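Local coordinates for NIPSNAP domain protein (Burkholderia xenovorans, PDB 5K9F) that is of unknown function but belongs to the NIPSNAP family of dimeric alpha-beta barrel-like proteins and holds oxamic acid in the crystal in a largely aromatic pocket, at residues A[84-87]-A[88-92]. Numbering follows the deposited sequence. Where two conformers were deposited one is given.
With OXM (oxamic acid), chain B.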
ATOM      1  N   TRP A  84      26.953 -16.677 -13.636  1.00 20.52           N
ATOM      2  CA  TRP A  84      25.861 -15.912 -13.043  1.00 20.30           C
ATOM      3  C   TRP A  84      25.002 -16.801 -12.156  1.00 25.60           C
ATOM      4  O   TRP A  84      24.622 -16.411 -11.043  1.00 21.19           O
ATOM      5  CB  TRP A  84      25.011 -15.262 -14.132  1.00 17.53           C
ATOM      6  CG  TRP A  84      23.866 -14.458 -13.569  1.00 16.78           C
ATOM      7  CD1 TRP A  84      22.534 -14.745 -13.670  1.00 17.89           C
ATOM      8  CD2 TRP A  84      23.958 -13.228 -12.829  1.00 18.58           C
ATOM      9  NE1 TRP A  84      21.795 -13.771 -13.038  1.00 19.48           N
ATOM     10  CE2 TRP A  84      22.645 -12.824 -12.525  1.00 18.54           C
ATOM     11  CE3 TRP A  84      25.026 -12.421 -12.416  1.00 17.42           C
ATOM     12  CZ2 TRP A  84      22.366 -11.655 -11.801  1.00 18.91           C
ATOM     13  CZ3 TRP A  84      24.750 -11.258 -11.703  1.00 18.57           C
ATOM     14  CH2 TRP A  84      23.430 -10.887 -11.403  1.00 16.96           C
ATOM     15  N   LYS A  85      24.665 -17.992 -12.645  1.00 22.16           N
ATOM     16  CA  LYS A  85      23.871 -18.928 -11.854  1.00 26.29           C
ATOM     17  C   LYS A  85      24.544 -19.221 -10.521  1.00 24.48           C
ATOM     18  O   LYS A  85      23.876 -19.296  -9.480  1.00 26.23           O
ATOM     19  CB  LYS A  85      23.648 -20.223 -12.636  1.00 30.24           C
ATOM     20  CG  LYS A  85      22.711 -20.102 -13.828  1.00 26.14           C
ATOM     21  CD  LYS A  85      22.621 -21.442 -14.560  1.00 29.30           C
ATOM     22  CE  LYS A  85      21.675 -21.380 -15.745  1.00 30.01           C
ATOM     23  NZ  LYS A  85      21.645 -22.682 -16.478  1.00 35.18           N
ATOM     24  N   SER A  86      25.869 -19.376 -10.529  0.55 27.00           N
ATOM     25  CA  SER A  86      26.592 -19.629  -9.287  0.55 30.52           C
ATOM     26  C   SER A  86      26.455 -18.455  -8.331  0.55 30.54           C
ATOM     27  O   SER A  86      26.176 -18.638  -7.140  0.55 29.82           O
ATOM     28  CB  SER A  86      28.066 -19.913  -9.582  0.55 31.13           C
ATOM     29  OG  SER A  86      28.219 -21.155 -10.241  0.55 34.87           O
ATOM     30  N   PHE A  87      26.644 -17.235  -8.838  1.00 24.88           N
ATOM     31  CA  PHE A  87      26.498 -16.060  -7.987  1.00 22.74           C
ATOM     32  C   PHE A  87      25.082 -15.944  -7.438  1.00 23.92           C
ATOM     33  O   PHE A  87      24.890 -15.637  -6.253  1.00 27.07           O
ATOM     34  CB  PHE A  87      26.875 -14.793  -8.757  1.00 24.89           C
ATOM     35  CG  PHE A  87      26.375 -13.539  -8.112  1.00 22.86           C
ATOM     36  CD1 PHE A  87      26.974 -13.049  -6.959  1.00 29.96           C
ATOM     37  CD2 PHE A  87      25.282 -12.860  -8.631  1.00 20.03           C
ATOM     38  CE1 PHE A  87      26.495 -11.905  -6.351  1.00 25.89           C
ATOM     39  CE2 PHE A  87      24.797 -11.718  -8.020  1.00 25.60           C
ATOM     40  CZ  PHE A  87      25.409 -11.240  -6.881  1.00 30.35           C
ATOM     41  N   VAL A  88      24.072 -16.180  -8.280  1.00 21.43           N
ATOM     42  CA  VAL A  88      22.695 -16.099  -7.797  1.00 19.47           C
ATOM     43  C   VAL A  88      22.470 -17.100  -6.668  1.00 26.33           C
ATOM     44  O   VAL A  88      21.775 -16.802  -5.687  1.00 28.71           O
ATOM     45  CB  VAL A  88      21.708 -16.316  -8.959  1.00 24.91           C
ATOM     46  CG1 VAL A  88      20.305 -16.563  -8.427  1.00 26.93           C
ATOM     47  CG2 VAL A  88      21.719 -15.111  -9.869  1.00 22.51           C
ATOM     48  N   GLY A  89      23.078 -18.284  -6.778  1.00 28.63           N
ATOM     49  CA  GLY A  89      22.978 -19.267  -5.709  1.00 31.29           C
ATOM     50  C   GLY A  89      23.577 -18.778  -4.403  1.00 32.74           C
ATOM     51  O   GLY A  89      23.029 -19.027  -3.327  1.00 36.81           O
ATOM     52  N   ARG A  90      24.694 -18.053  -4.480  1.00 25.22           N
ATOM     53  CA  ARG A  90      25.370 -17.596  -3.269  0.52 26.17           C
ATOM     54  C   ARG A  90      24.730 -16.343  -2.680  1.00 25.81           C
ATOM     55  O   ARG A  90      24.744 -16.166  -1.456  1.00 28.35           O
ATOM     56  CB  ARG A  90      26.850 -17.335  -3.558  0.52 31.16           C
ATOM     57  CG  ARG A  90      27.630 -18.577  -3.979  0.52 31.87           C
ATOM     58  CD  ARG A  90      29.123 -18.295  -4.106  0.52 31.65           C
ATOM     59  NE  ARG A  90      29.434 -17.424  -5.236  0.52 34.10           N
ATOM     60  CZ  ARG A  90      29.659 -17.853  -6.474  0.52 30.53           C
ATOM     61  NH1 ARG A  90      29.603 -19.149  -6.746  0.52 38.90           N
ATOM     62  NH2 ARG A  90      29.939 -16.986  -7.442  0.52 20.15           N
ATOM     63  N   ALA A  91      24.173 -15.466  -3.516  1.00 21.66           N
ATOM     64  CA  ALA A  91      23.622 -14.204  -3.037  1.00 24.11           C
ATOM     65  C   ALA A  91      22.119 -14.240  -2.818  1.00 22.60           C
ATOM     66  O   ALA A  91      21.590 -13.367  -2.118  1.00 21.05           O
ATOM     67  CB  ALA A  91      23.942 -13.075  -4.028  1.00 30.85           C
ATOM     68  N   GLY A  92      21.428 -15.231  -3.382  1.00 24.80           N
ATOM     69  CA  GLY A  92      19.983 -15.145  -3.503  1.00 25.46           C
ATOM     70  C   GLY A  92      19.244 -15.162  -2.184  1.00 26.38           C
ATOM     71  O   GLY A  92      18.181 -14.546  -2.066  1.00 28.44           O
TER
HETATM   72  C1  OXM B 201      20.810  -9.967  -8.885  1.00 26.20           C
HETATM   73  N1  OXM B 201      20.062  -9.463  -9.861  1.00 17.97           N
HETATM   74  O1  OXM B 201      21.851  -9.416  -8.464  1.00 30.18           O
HETATM   75  C2  OXM B 201      20.415 -11.225  -8.224  1.00 24.18           C
HETATM   76  O2  OXM B 201      21.103 -11.609  -7.249  1.00 36.66           O
HETATM   77  O3  OXM B 201      19.420 -11.873  -8.625  1.00 36.44           O
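Val88 sets its CG2 methyl over one face of the Trp84 indole, 3.7 Å from the centroid of the five-membered ring, in a CH-pi contact one turn apart on helix 82-91. The two side chains meet because Trp84 swings CG anti to its own N (chi1 180°), which carries the indole along the helix toward Val88. Phe87 repeats the scheme one turn on: its ring receives CB of Ala91 over a face, 4.0 Å from the ring centroid. Beneath both pairs run the i to i+4 backbone bonds, the straightest from Val88 N to Trp84 O (2.8 Å, N-H...O angle 167°), with Ala91 N to Phe87 O its counterpart for the second pair.

This aromatic side is the tightly packed one. Leu29 of helix 23-33 touches both Phe87 and Ala91, while Ile37 and Gln38 of helix 35-42 meet Trp84. On the solvent side Arg90, in one of its two conformers, bends back at chi3 (-69°) and lays its guanidinium face over the backbone at Ser86 O and Phe87 N. There NH1 makes no hydrogen bond to Ser86 O, whereas NE forms a salt bridge with Glu33, tying the exposed face to helix 23-33.

The same two aromatic residues border the oxamic acid pocket. Trp84 CH2 lies 3.6 Å from O1 of the ligand, the indole edge faces ligand N1, and Phe87 presents its ring edge to O1, CE2 at 3.8 Å. This wall, with no charged group of its own, probably meets the ligand mainly through shape and the weak polarity of ring C-H groups.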